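Local coordinates for protein xylulose kinase (Bifidobacterium adolescentis ATCC 15703, PDB 3I8B) that probably phosphorylates D-xylulose to D-xylulose 5-phosphate with ATP, as a xylulose kinase of the FGGY carbohydrate kinase family, at residues P100-L105 and T143-A148; V134-V139 and S315-C320; N305-L310 and L421-T426; L327-N332 and G373-N378; I428-G433 and M450-P455. All coordinates share one frame; numbering follows the deposited sequence.

Interaction 1. Residues P100-L105 and T143-A148; sequences PQAAAL and TLTKVA
The helical segments that carry A102 and T145 cross steeply, their N-to-C directions 107° apart and their axes 8.7 Å from each other at closest approach, and the CA atoms of A102 and T145 mark the nearest point of the two backbones. Small residues sit at this crossing. A148 puts its methyl against the aliphatic part of Q101, with CB 3.6 Å from Q101 CG. The chain of Q101 bends at chi2 (76°), which turns its amide away from that methyl; NE2 makes a weak bond to S98 O. Helices 99-110 and 143-153 both belong to the N-terminal domain of the FGGY fold, and helix 214-225 adds V220 against L105, L144 and A148. T145 works with its two branches separately. Its methyl CG2 faces the other helix, 3.8 Å from L105 CD1 and 4.0 Å from A102 CB, while OG1 is hydrogen-bonded to Y142 O and to S98 OG. L105 forks over the neighbouring turn: CD1 meets the T145 methyl, the two side chains crossing at about a right angle, and CD2 lies 4.2 Å from L144 CD2. L144 can reach the fork because its CG points opposite the backbone N (chi1 -174°).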
# COMPACT_ATOMS: atom_id res chain seq x y z
N PRO A 100 -6.97 -9.36 16.76
CA PRO A 100 -8.26 -9.64 17.40
C PRO A 100 -9.26 -8.53 17.12
O PRO A 100 -10.44 -8.81 16.87
CB PRO A 100 -7.92 -9.68 18.89
CG PRO A 100 -6.47 -10.05 18.94
CD PRO A 100 -5.86 -9.37 17.74
N GLN A 101 -8.79 -7.29 17.14
CA GLN A 101 -9.66 -6.16 16.89
C GLN A 101 -10.19 -6.16 15.45
O GLN A 101 -11.34 -5.82 15.21
CB GLN A 101 -8.95 -4.85 17.23
CG GLN A 101 -8.83 -4.61 18.74
CD GLN A 101 -7.75 -5.46 19.40
OE1 GLN A 101 -7.80 -5.73 20.60
NE2 GLN A 101 -6.75 -5.86 18.61
N ALA A 102 -9.36 -6.56 14.49
CA ALA A 102 -9.81 -6.66 13.11
C ALA A 102 -10.94 -7.69 13.01
O ALA A 102 -11.98 -7.44 12.39
CB ALA A 102 -8.65 -7.03 12.19
N ALA A 103 -10.74 -8.84 13.66
CA ALA A 103 -11.76 -9.89 13.70
C ALA A 103 -13.06 -9.38 14.34
O ALA A 103 -14.15 -9.60 13.81
CB ALA A 103 -11.25 -11.11 14.46
N ALA A 104 -12.92 -8.72 15.48
CA ALA A 104 -14.06 -8.19 16.21
C ALA A 104 -14.85 -7.14 15.42
O ALA A 104 -16.09 -7.12 15.46
CB ALA A 104 -13.61 -7.63 17.56
N LEU A 105 -14.15 -6.26 14.70
CA LEU A 105 -14.81 -5.25 13.88
C LEU A 105 -15.74 -5.89 12.86
O LEU A 105 -16.83 -5.40 12.61
CB LEU A 105 -13.77 -4.38 13.14
CG LEU A 105 -13.05 -3.35 14.00
CD1 LEU A 105 -11.81 -2.82 13.28
CD2 LEU A 105 -14.01 -2.22 14.33
N THR A 143 -5.61 1.20 10.20
CA THR A 143 -5.48 2.16 11.27
C THR A 143 -6.56 2.00 12.35
O THR A 143 -6.26 2.02 13.54
CB THR A 143 -5.53 3.62 10.73
OG1 THR A 143 -4.78 3.71 9.51
CG2 THR A 143 -4.97 4.60 11.77
N LEU A 144 -7.81 1.87 11.93
CA LEU A 144 -8.91 1.72 12.88
C LEU A 144 -8.65 0.57 13.85
O LEU A 144 -8.99 0.65 15.03
CB LEU A 144 -10.24 1.51 12.17
CG LEU A 144 -11.48 1.48 13.08
CD1 LEU A 144 -11.63 2.81 13.84
CD2 LEU A 144 -12.74 1.19 12.27
N THR A 145 -8.04 -0.51 13.37
CA THR A 145 -7.81 -1.68 14.23
C THR A 145 -6.80 -1.35 15.32
O THR A 145 -6.92 -1.85 16.44
CB THR A 145 -7.39 -2.94 13.45
OG1 THR A 145 -5.99 -2.85 13.12
CG2 THR A 145 -8.22 -3.08 12.18
N LYS A 146 -5.84 -0.48 15.00
CA LYS A 146 -4.84 -0.04 15.96
C LYS A 146 -5.48 0.80 17.06
O LYS A 146 -5.19 0.62 18.26
CB LYS A 146 -3.74 0.79 15.28
CG LYS A 146 -3.09 0.15 14.07
CD LYS A 146 -2.60 -1.29 14.36
CE LYS A 146 -1.66 -1.75 13.25
NZ LYS A 146 -1.31 -3.19 13.39
N VAL A 147 -6.35 1.71 16.65
CA VAL A 147 -7.06 2.56 17.60
C VAL A 147 -7.92 1.70 18.51
O VAL A 147 -7.93 1.90 19.71
CB VAL A 147 -7.93 3.61 16.90
CG1 VAL A 147 -8.69 4.46 17.94
CG2 VAL A 147 -7.06 4.50 15.99
N ALA A 148 -8.63 0.74 17.92
CA ALA A 148 -9.36 -0.27 18.67
C ALA A 148 -8.50 -0.98 19.72
O ALA A 148 -8.91 -1.15 20.86
CB ALA A 148 -9.95 -1.29 17.72

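Interaction 2. Residues V134-V139 and S315-C320; sequences VGSSPV and SGFADC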
# COMPACT_ATOMS: atom_id res chain seq x y z
N VAL A 134 -16.38 1.47 3.41
CA VAL A 134 -15.11 2.20 3.24
C VAL A 134 -14.15 1.58 2.22
O VAL A 134 -13.03 2.06 2.07
CB VAL A 134 -14.34 2.32 4.58
CG1 VAL A 134 -15.12 3.14 5.59
CG2 VAL A 134 -13.99 0.95 5.12
N GLY A 135 -14.58 0.50 1.56
CA GLY A 135 -13.77 -0.11 0.51
C GLY A 135 -13.01 -1.39 0.86
O GLY A 135 -12.64 -2.15 -0.05
N SER A 136 -12.75 -1.63 2.14
CA SER A 136 -11.93 -2.78 2.53
C SER A 136 -12.45 -3.48 3.79
O SER A 136 -13.00 -2.86 4.70
CB SER A 136 -10.47 -2.38 2.77
OG SER A 136 -9.95 -1.57 1.72
N SER A 137 -12.23 -4.79 3.83
CA SER A 137 -12.55 -5.59 5.00
C SER A 137 -11.38 -5.60 5.99
O SER A 137 -10.24 -5.90 5.60
CB SER A 137 -12.94 -7.00 4.58
OG SER A 137 -13.24 -7.79 5.71
N PRO A 138 -11.65 -5.31 7.29
CA PRO A 138 -10.61 -5.15 8.31
C PRO A 138 -9.55 -6.26 8.33
O PRO A 138 -9.87 -7.45 8.25
CB PRO A 138 -11.40 -5.15 9.63
CG PRO A 138 -12.71 -4.60 9.26
CD PRO A 138 -12.99 -5.09 7.85
N VAL A 139 -8.29 -5.84 8.41
CA VAL A 139 -7.18 -6.72 8.73
C VAL A 139 -6.35 -5.95 9.74
O VAL A 139 -6.55 -4.75 9.93
CB VAL A 139 -6.32 -7.12 7.49
CG1 VAL A 139 -7.09 -8.05 6.56
CG2 VAL A 139 -5.85 -5.88 6.72
N SER A 315 -8.29 -5.02 -1.39
CA SER A 315 -8.49 -3.72 -0.76
C SER A 315 -9.03 -2.67 -1.75
O SER A 315 -8.63 -2.63 -2.91
CB SER A 315 -7.17 -3.21 -0.17
OG SER A 315 -6.71 -4.02 0.89
N GLY A 316 -9.91 -1.81 -1.27
CA GLY A 316 -10.44 -0.74 -2.09
C GLY A 316 -9.85 0.60 -1.72
O GLY A 316 -10.52 1.45 -1.12
N PHE A 317 -8.58 0.80 -2.08
CA PHE A 317 -7.89 2.05 -1.79
C PHE A 317 -8.08 3.05 -2.92
O PHE A 317 -8.59 2.70 -3.99
CB PHE A 317 -6.39 1.82 -1.58
CG PHE A 317 -6.06 0.91 -0.42
CD1 PHE A 317 -6.97 0.70 0.61
CD2 PHE A 317 -4.83 0.26 -0.36
CE1 PHE A 317 -6.66 -0.14 1.67
CE2 PHE A 317 -4.51 -0.57 0.71
CZ PHE A 317 -5.43 -0.77 1.72
N ALA A 318 -7.67 4.29 -2.68
CA ALA A 318 -7.64 5.31 -3.71
C ALA A 318 -6.20 5.50 -4.19
O ALA A 318 -5.25 5.23 -3.46
CB ALA A 318 -8.19 6.63 -3.18
N ASP A 319 -6.04 5.97 -5.43
CA ASP A 319 -4.71 6.23 -5.96
C ASP A 319 -4.38 7.71 -5.78
O ASP A 319 -5.10 8.42 -5.07
CB ASP A 319 -4.62 5.83 -7.44
CG ASP A 319 -5.09 6.94 -8.37
OD1 ASP A 319 -5.91 7.79 -7.97
OD2 ASP A 319 -4.63 6.96 -9.53
N CYS A 320 -3.33 8.18 -6.44
CA CYS A 320 -2.89 9.58 -6.31
C CYS A 320 -3.23 10.47 -7.51
O CYS A 320 -2.59 11.51 -7.72
CB CYS A 320 -1.39 9.66 -6.03
SG CYS A 320 -0.93 9.07 -4.38
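S315 opens the contact with its CB 3.7 Å from S136 OG, while its own hydroxyl is hydrogen-bonded to Y142 OH. At G316 the two backbones come closest. The amide N of G316 gives a hydrogen bond to S136 OG, 3.0 Å long with an angle of 151° at the hydrogen, and G135 O also lies 3.0 Å from that nitrogen. Neither glycine leaves room for a side chain: a CB on G316 would run into G135 O, and one on G135 would run into G316 O. G135 also has a positive phi (102°), as the first residue to leave helix 122-134. Next comes F317, whose CB points away from the loop but whose ring swings back, placing CE1 3.6 Å from S136 OG. One face of this ring carries S315 CB, offset toward the rim. S136 reaches all three residues because its OG lies beside its own backbone N (chi1 -47°), directed at the strand. With an alanine here, the G316 amide would probably lose its hydroxyl acceptor and the packing beside F317 CE1 would be poorer. F317 also lies close to H75, a predicted substrate-binding residue. The contact thus joins the end of helix 122-134 in the N-terminal domain to strand 315-318, an outermost strand of the C-terminal domain's mixed sheet, which pairs with strand 324-330.

Interaction 3. Residues N305-L310 and L421-T426; sequences NPTYDL and LGASIT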
# COMPACT_ATOMS: atom_id res chain seq x y z
N ASN A 305 -13.19 3.84 -11.55
CA ASN A 305 -14.31 3.89 -10.61
C ASN A 305 -13.98 3.14 -9.32
O ASN A 305 -13.05 2.33 -9.30
CB ASN A 305 -15.56 3.30 -11.26
CG ASN A 305 -15.99 4.08 -12.50
OD1 ASN A 305 -16.15 3.51 -13.58
ND2 ASN A 305 -16.17 5.38 -12.35
N PRO A 306 -14.74 3.41 -8.24
CA PRO A 306 -14.53 2.66 -6.98
C PRO A 306 -14.64 1.17 -7.24
O PRO A 306 -15.34 0.78 -8.18
CB PRO A 306 -15.70 3.11 -6.10
CG PRO A 306 -16.07 4.48 -6.62
CD PRO A 306 -15.76 4.47 -8.10
N THR A 307 -13.95 0.36 -6.44
CA THR A 307 -13.96 -1.10 -6.59
C THR A 307 -14.34 -1.77 -5.28
O THR A 307 -13.88 -1.36 -4.20
CB THR A 307 -12.58 -1.63 -7.06
OG1 THR A 307 -11.57 -1.20 -6.15
CG2 THR A 307 -12.24 -1.11 -8.46
N TYR A 308 -15.17 -2.80 -5.36
CA TYR A 308 -15.75 -3.43 -4.17
C TYR A 308 -15.67 -4.96 -4.21
O TYR A 308 -16.56 -5.61 -4.75
CB TYR A 308 -17.21 -2.98 -4.02
CG TYR A 308 -17.39 -1.51 -3.77
CD1 TYR A 308 -17.19 -0.98 -2.50
CD2 TYR A 308 -17.78 -0.64 -4.79
CE1 TYR A 308 -17.34 0.37 -2.26
CE2 TYR A 308 -17.94 0.72 -4.55
CZ TYR A 308 -17.73 1.22 -3.28
OH TYR A 308 -17.89 2.55 -3.02
N ASP A 309 -14.62 -5.52 -3.65
CA ASP A 309 -14.53 -6.97 -3.50
C ASP A 309 -15.27 -7.42 -2.22
O ASP A 309 -14.69 -7.42 -1.14
CB ASP A 309 -13.07 -7.43 -3.46
CG ASP A 309 -12.93 -8.91 -3.14
OD1 ASP A 309 -13.96 -9.63 -3.16
OD2 ASP A 309 -11.79 -9.35 -2.86
N LEU A 310 -16.55 -7.77 -2.36
CA LEU A 310 -17.41 -8.11 -1.22
C LEU A 310 -16.84 -9.25 -0.39
O LEU A 310 -17.24 -9.49 0.75
CB LEU A 310 -18.83 -8.46 -1.69
CG LEU A 310 -19.51 -7.36 -2.51
CD1 LEU A 310 -20.95 -7.73 -2.84
CD2 LEU A 310 -19.43 -6.02 -1.77
N LEU A 421 -14.04 -6.87 -10.50
CA LEU A 421 -14.56 -5.71 -9.76
C LEU A 421 -14.89 -4.54 -10.70
O LEU A 421 -15.24 -3.45 -10.24
CB LEU A 421 -13.56 -5.25 -8.69
CG LEU A 421 -13.05 -6.33 -7.72
CD1 LEU A 421 -12.05 -5.74 -6.74
CD2 LEU A 421 -14.20 -7.01 -6.98
N GLY A 422 -14.79 -4.77 -12.00
CA GLY A 422 -15.08 -3.74 -12.98
C GLY A 422 -13.91 -2.89 -13.44
O GLY A 422 -14.09 -1.99 -14.24
N ALA A 423 -12.70 -3.19 -12.95
CA ALA A 423 -11.50 -2.45 -13.36
C ALA A 423 -10.74 -3.13 -14.51
O ALA A 423 -10.09 -4.16 -14.31
CB ALA A 423 -10.57 -2.27 -12.16
N SER A 424 -10.80 -2.55 -15.70
CA SER A 424 -10.03 -3.06 -16.84
C SER A 424 -8.54 -3.07 -16.51
O SER A 424 -8.03 -2.17 -15.85
CB SER A 424 -10.24 -2.20 -18.09
OG SER A 424 -11.56 -2.30 -18.59
N ILE A 425 -7.84 -4.08 -17.01
CA ILE A 425 -6.39 -4.11 -16.94
C ILE A 425 -5.83 -4.37 -18.33
O ILE A 425 -6.03 -5.45 -18.89
CB ILE A 425 -5.89 -5.19 -15.97
CG1 ILE A 425 -6.24 -4.80 -14.53
CG2 ILE A 425 -4.39 -5.37 -16.12
CD1 ILE A 425 -5.85 -5.86 -13.52
N THR A 426 -5.11 -3.38 -18.88
CA THR A 426 -4.68 -3.44 -20.28
C THR A 426 -3.15 -3.39 -20.46
O THR A 426 -2.65 -3.50 -21.57
CB THR A 426 -5.35 -2.32 -21.11
OG1 THR A 426 -5.13 -1.04 -20.49
CG2 THR A 426 -6.84 -2.57 -21.23
O HOH W 1 -13.55 1.11 -12.94
O HOH W 2 -14.79 -0.58 -10.83
O HOH W 3 -16.58 -3.05 -7.87
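Two connecting loops of the C-terminal FGGY domain meet here: one runs from strand 297-301 to strand 315-318, the other from helix 396-420 to strand 427-431. L421 carries most of the apolar contact. Its CB faces T307 CB at 4.1 Å, and beyond it both methyls press on the same side of the chain at Y308-D309. CD2 comes within 3.5 Å of D309 CA and equally near Y308 O, while CD1 packs beside D309 CB at 3.8 Å. The fork gets there because CG stands beside the backbone N (chi1 -52°) and the chain then runs on extended. Farther along, the methyl CG2 of T307 touches A423 CB. The carboxylate of D309 turns back on its own loop, OD1 accepting from T311 N and OD2 from the amides of A313 and V314, which fixes the CB that L421 leans on. Replacing L421 by an alanine would remove both methyls and is likely to open a gap beside D309 CA and Y308 O, with T307 CB keeping only the CB contact. The polar link between the loops is made by water. L421 O accepts from two waters: one, 2.8 Å away, also accepts from Y308 N, and the other, at 3.0 Å, also donates to P306 O. The arrangement is that of a helix-to-strand turn, with G422 at positive phi (93°), resting mainly through one leucine, and through bridging waters, on a neighbouring strand connection of the same domain.

Interaction 4. Residues L327-N332 and G373-N378; sequences LACTIN and GERTPN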
# COMPACT_ATOMS: atom_id res chain seq x y z
N LEU A 327 -6.22 -3.15 -4.60
CA LEU A 327 -4.92 -3.68 -4.22
C LEU A 327 -5.04 -5.10 -3.68
O LEU A 327 -5.76 -5.34 -2.71
CB LEU A 327 -4.29 -2.78 -3.15
CG LEU A 327 -2.84 -3.14 -2.85
CD1 LEU A 327 -1.92 -2.06 -3.40
CD2 LEU A 327 -2.65 -3.28 -1.35
N ALA A 328 -4.33 -6.02 -4.31
CA ALA A 328 -4.42 -7.44 -3.99
C ALA A 328 -3.12 -7.97 -3.44
O ALA A 328 -2.15 -8.15 -4.18
CB ALA A 328 -4.82 -8.22 -5.23
N CYS A 329 -3.09 -8.24 -2.13
CA CYS A 329 -1.91 -8.83 -1.52
C CYS A 329 -1.95 -10.36 -1.56
O CYS A 329 -2.98 -10.97 -1.29
CB CYS A 329 -1.76 -8.36 -0.07
SG CYS A 329 -1.59 -6.59 0.08
N THR A 330 -0.82 -10.96 -1.91
CA THR A 330 -0.68 -12.41 -1.85
C THR A 330 0.41 -12.77 -0.84
O THR A 330 1.52 -12.22 -0.88
CB THR A 330 -0.36 -13.00 -3.24
OG1 THR A 330 0.65 -12.20 -3.89
CG2 THR A 330 -1.61 -13.03 -4.12
N ILE A 331 0.10 -13.68 0.08
CA ILE A 331 1.10 -14.16 1.03
C ILE A 331 2.23 -14.82 0.28
O ILE A 331 3.41 -14.64 0.58
CB ILE A 331 0.51 -15.23 1.96
CG1 ILE A 331 -0.67 -14.67 2.76
CG2 ILE A 331 1.60 -15.80 2.87
CD1 ILE A 331 -0.26 -13.72 3.85
N ASN A 332 1.85 -15.59 -0.73
CA ASN A 332 2.82 -16.41 -1.44
C ASN A 332 3.26 -15.83 -2.77
O ASN A 332 2.56 -15.90 -3.78
CB ASN A 332 2.27 -17.83 -1.60
CG ASN A 332 2.02 -18.49 -0.26
OD1 ASN A 332 2.96 -18.96 0.38
ND2 ASN A 332 0.78 -18.48 0.19
N GLY A 373 -1.86 -20.36 4.00
CA GLY A 373 -3.06 -19.61 3.67
C GLY A 373 -2.84 -18.57 2.59
O GLY A 373 -1.78 -18.53 1.96
N GLU A 374 -3.84 -17.73 2.35
CA GLU A 374 -3.70 -16.60 1.43
C GLU A 374 -4.56 -15.41 1.82
O GLU A 374 -5.61 -15.57 2.46
CB GLU A 374 -4.03 -16.99 -0.02
CG GLU A 374 -2.81 -17.24 -0.92
CD GLU A 374 -1.86 -16.06 -0.98
OE1 GLU A 374 -2.28 -14.93 -0.62
OE2 GLU A 374 -0.70 -16.26 -1.40
N ARG A 375 -4.07 -14.22 1.46
CA ARG A 375 -4.84 -12.98 1.55
C ARG A 375 -5.78 -12.89 0.35
O ARG A 375 -6.95 -12.54 0.49
CB ARG A 375 -3.90 -11.77 1.54
CG ARG A 375 -3.22 -11.42 2.86
CD ARG A 375 -4.13 -10.59 3.78
NE ARG A 375 -4.58 -9.34 3.16
CZ ARG A 375 -3.97 -8.16 3.27
NH1 ARG A 375 -2.85 -8.05 3.98
NH2 ARG A 375 -4.47 -7.09 2.68
N THR A 376 -5.27 -13.21 -0.84
CA THR A 376 -6.07 -13.17 -2.06
C THR A 376 -5.88 -14.48 -2.82
O THR A 376 -4.77 -14.78 -3.26
CB THR A 376 -5.66 -11.98 -2.96
OG1 THR A 376 -5.72 -10.76 -2.22
CG2 THR A 376 -6.57 -11.88 -4.17
N PRO A 377 -6.95 -15.30 -2.93
CA PRO A 377 -8.30 -15.07 -2.40
C PRO A 377 -8.30 -15.14 -0.87
O PRO A 377 -7.30 -15.52 -0.29
CB PRO A 377 -9.13 -16.23 -2.98
CG PRO A 377 -8.15 -17.12 -3.75
CD PRO A 377 -6.76 -16.68 -3.39
N ASN A 378 -9.41 -14.78 -0.23
CA ASN A 378 -9.43 -14.61 1.22
C ASN A 378 -9.57 -15.93 1.97
O ASN A 378 -10.67 -16.29 2.36
CB ASN A 378 -10.58 -13.67 1.62
CG ASN A 378 -10.51 -13.23 3.09
OD1 ASN A 378 -9.74 -13.78 3.90
ND2 ASN A 378 -11.32 -12.22 3.44
O HOH W 4 0.04 -16.88 -4.26
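A chi1 of -101°, away from the usual staggered values, and a bend at chi2 (-56°) swing the carboxylate of E374 against the end of strand 324-330, where I331 and N332 present their amides. I331 N bonds to OE1 at 2.8 Å and N332 N to OE2 at 2.7 Å, each on the syn side and somewhat out of the carboxylate plane. Both oxygens take more than one bond. OE1 also accepts from R375 N, which comes on the anti side; OE2 receives N332 ND2 from above the plane at 3.1 Å, and a water that joins it to N332 O. The same ND2 bonds to F371 O. So many donors around a buried carboxylate hold it against rotation and would be expected to favour its charged form. T376 adds another link, its OG1 giving a 2.9 Å hydrogen bond to C329 O, tilted from the carbonyl plane. R375, bent at chi2 and chi3, folds its guanidinium back so that C329 CB lies 4.0 Å above one face, over the centre, and its CG is 3.9 Å from I331 CD1. The R375 side chain also touches Y142, with H75, predicted to bind substrate, not far off. What results is a buried glutamate from the loop between strands 366-368 and 385-387 whose carboxylate accepts from the backbone NH groups of the two residues that follow a sheet strand in the C-terminal FGGY domain.

Interaction 5. Residues I428-G433 and M450-P455; sequences ILLIGG and MDVTRP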
# COMPACT_ATOMS: atom_id res chain seq x y z
N ILE A 428 0.58 -4.51 -18.01
CA ILE A 428 1.15 -5.08 -16.79
C ILE A 428 2.59 -4.62 -16.60
O ILE A 428 3.41 -4.77 -17.50
CB ILE A 428 1.20 -6.62 -16.85
CG1 ILE A 428 -0.16 -7.19 -17.26
CG2 ILE A 428 1.66 -7.21 -15.50
CD1 ILE A 428 -0.14 -8.70 -17.44
N LEU A 429 2.89 -4.08 -15.42
CA LEU A 429 4.27 -3.77 -15.05
C LEU A 429 4.71 -4.77 -13.99
O LEU A 429 3.94 -5.08 -13.08
CB LEU A 429 4.39 -2.34 -14.51
CG LEU A 429 4.24 -1.21 -15.52
CD1 LEU A 429 2.86 -1.20 -16.12
CD2 LEU A 429 4.56 0.14 -14.88
N LEU A 430 5.93 -5.27 -14.11
CA LEU A 430 6.45 -6.24 -13.17
C LEU A 430 7.67 -5.66 -12.47
O LEU A 430 8.68 -5.35 -13.12
CB LEU A 430 6.82 -7.53 -13.89
CG LEU A 430 7.51 -8.59 -13.02
CD1 LEU A 430 6.55 -9.11 -11.93
CD2 LEU A 430 8.03 -9.74 -13.89
N ILE A 431 7.57 -5.52 -11.16
CA ILE A 431 8.64 -4.94 -10.35
C ILE A 431 8.96 -5.83 -9.16
O ILE A 431 8.38 -6.90 -9.00
CB ILE A 431 8.25 -3.56 -9.82
CG1 ILE A 431 6.92 -3.65 -9.06
CG2 ILE A 431 8.18 -2.55 -10.95
CD1 ILE A 431 6.38 -2.32 -8.55
N GLY A 432 9.88 -5.36 -8.32
CA GLY A 432 10.32 -6.12 -7.17
C GLY A 432 11.37 -7.16 -7.52
O GLY A 432 11.69 -7.36 -8.69
N GLY A 433 11.90 -7.83 -6.50
CA GLY A 433 12.93 -8.84 -6.65
C GLY A 433 12.58 -9.94 -7.63
O GLY A 433 13.42 -10.36 -8.42
N MSE A 450 -0.48 -11.53 -21.43
CA MSE A 450 -0.14 -10.26 -22.08
C MSE A 450 1.36 -10.03 -22.03
O MSE A 450 2.08 -10.72 -21.32
CB MSE A 450 -0.75 -9.07 -21.33
CG MSE A 450 -2.21 -8.89 -21.46
SE MSE A 450 -2.74 -7.24 -20.52
CE MSE A 450 -4.56 -7.17 -21.20
N ASP A 451 1.81 -9.00 -22.75
CA ASP A 451 3.13 -8.44 -22.58
C ASP A 451 3.35 -8.06 -21.12
O ASP A 451 2.42 -7.62 -20.44
CB ASP A 451 3.28 -7.18 -23.43
CG ASP A 451 3.44 -7.48 -24.91
OD1 ASP A 451 3.30 -8.66 -25.31
OD2 ASP A 451 3.73 -6.53 -25.67
N VAL A 452 4.58 -8.23 -20.64
CA VAL A 452 4.93 -7.83 -19.29
C VAL A 452 6.10 -6.88 -19.35
O VAL A 452 7.22 -7.26 -19.70
CB VAL A 452 5.31 -9.04 -18.42
CG1 VAL A 452 5.61 -8.59 -16.98
CG2 VAL A 452 4.19 -10.05 -18.43
N THR A 453 5.81 -5.61 -19.04
CA THR A 453 6.83 -4.58 -19.01
C THR A 453 7.64 -4.62 -17.72
O THR A 453 7.08 -4.74 -16.62
CB THR A 453 6.19 -3.18 -19.18
OG1 THR A 453 5.64 -3.06 -20.50
CG2 THR A 453 7.22 -2.09 -18.96
N ARG A 454 8.96 -4.50 -17.85
CA ARG A 454 9.84 -4.45 -16.69
C ARG A 454 10.50 -3.07 -16.57
O ARG A 454 11.51 -2.80 -17.23
CB ARG A 454 10.92 -5.53 -16.76
CG ARG A 454 10.42 -6.93 -16.45
CD ARG A 454 11.56 -7.92 -16.38
NE ARG A 454 12.29 -7.98 -17.64
CZ ARG A 454 13.51 -7.48 -17.81
NH1 ARG A 454 14.16 -6.91 -16.80
NH2 ARG A 454 14.10 -7.57 -19.00
N PRO A 455 9.91 -2.20 -15.74
CA PRO A 455 10.50 -0.88 -15.49
C PRO A 455 11.85 -1.03 -14.81
O PRO A 455 11.99 -1.92 -13.98
CB PRO A 455 9.50 -0.23 -14.51
CG PRO A 455 8.22 -1.00 -14.69
CD PRO A 455 8.66 -2.41 -14.99
O HOH W 5 1.26 -5.22 -20.60
O HOH W 6 11.32 -4.38 -13.05
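L429 and T453 pair on two neighbouring parallel strands of a beta-alpha-beta unit, 427-431 and 452-455, with helix 438-448 as the crossover between them. Along the I428 side chain, CB lies 3.9 Å from D451 O, CG1 is near the selenium of selenomethionine M450, and CD1 ends 4.0 Å from M450 CB; its branch CG2 looks toward V452 CG1. That course follows from CG1 standing anti to the carbonyl carbon (chi1 -50°). The strands themselves are joined by T453, which sits between I428 and L430: its N donates to I428 O at 3.0 Å, and its O accepts from L430 N at 2.8 Å, nearly straight on at the carbonyl (174°). Beside this pairing L429 CD2 rests on P455 CG, and I431 CG2 touches the same ring carbon, both side chains crossing the proline at about a right angle. R454 sends its guanidinium out to a salt bridge with E490 of strand 486-490. A water spans each end of the pairing, one between I428 N and D451 O, the other between L430 O and P455 O. The packing is tight where L430 CB meets V452 CG1, at 3.5 Å.

Interactions 1 and 2 abut, T145 CG2 lying 3.3 Å from V139 O, so the helix crossing in the N-terminal domain backs the loop that reaches strand 315-318. Interaction 2 leads on to interaction 4 through adjacent strands of one sheet, with S315 N 2.9 Å from L327 O, a probable hydrogen bond. That sheet also contains the strands of interaction 5, whose centre is about 34 Å from that of interaction 1. Interaction 3 touches interaction 5 where I425 O packs against M450 CE. Interactions 1, 2 and 4 lie near the predicted substrate residue H75: its side chain is about 4 Å from that of F317, 7 Å from R375 and 8 Å from T145.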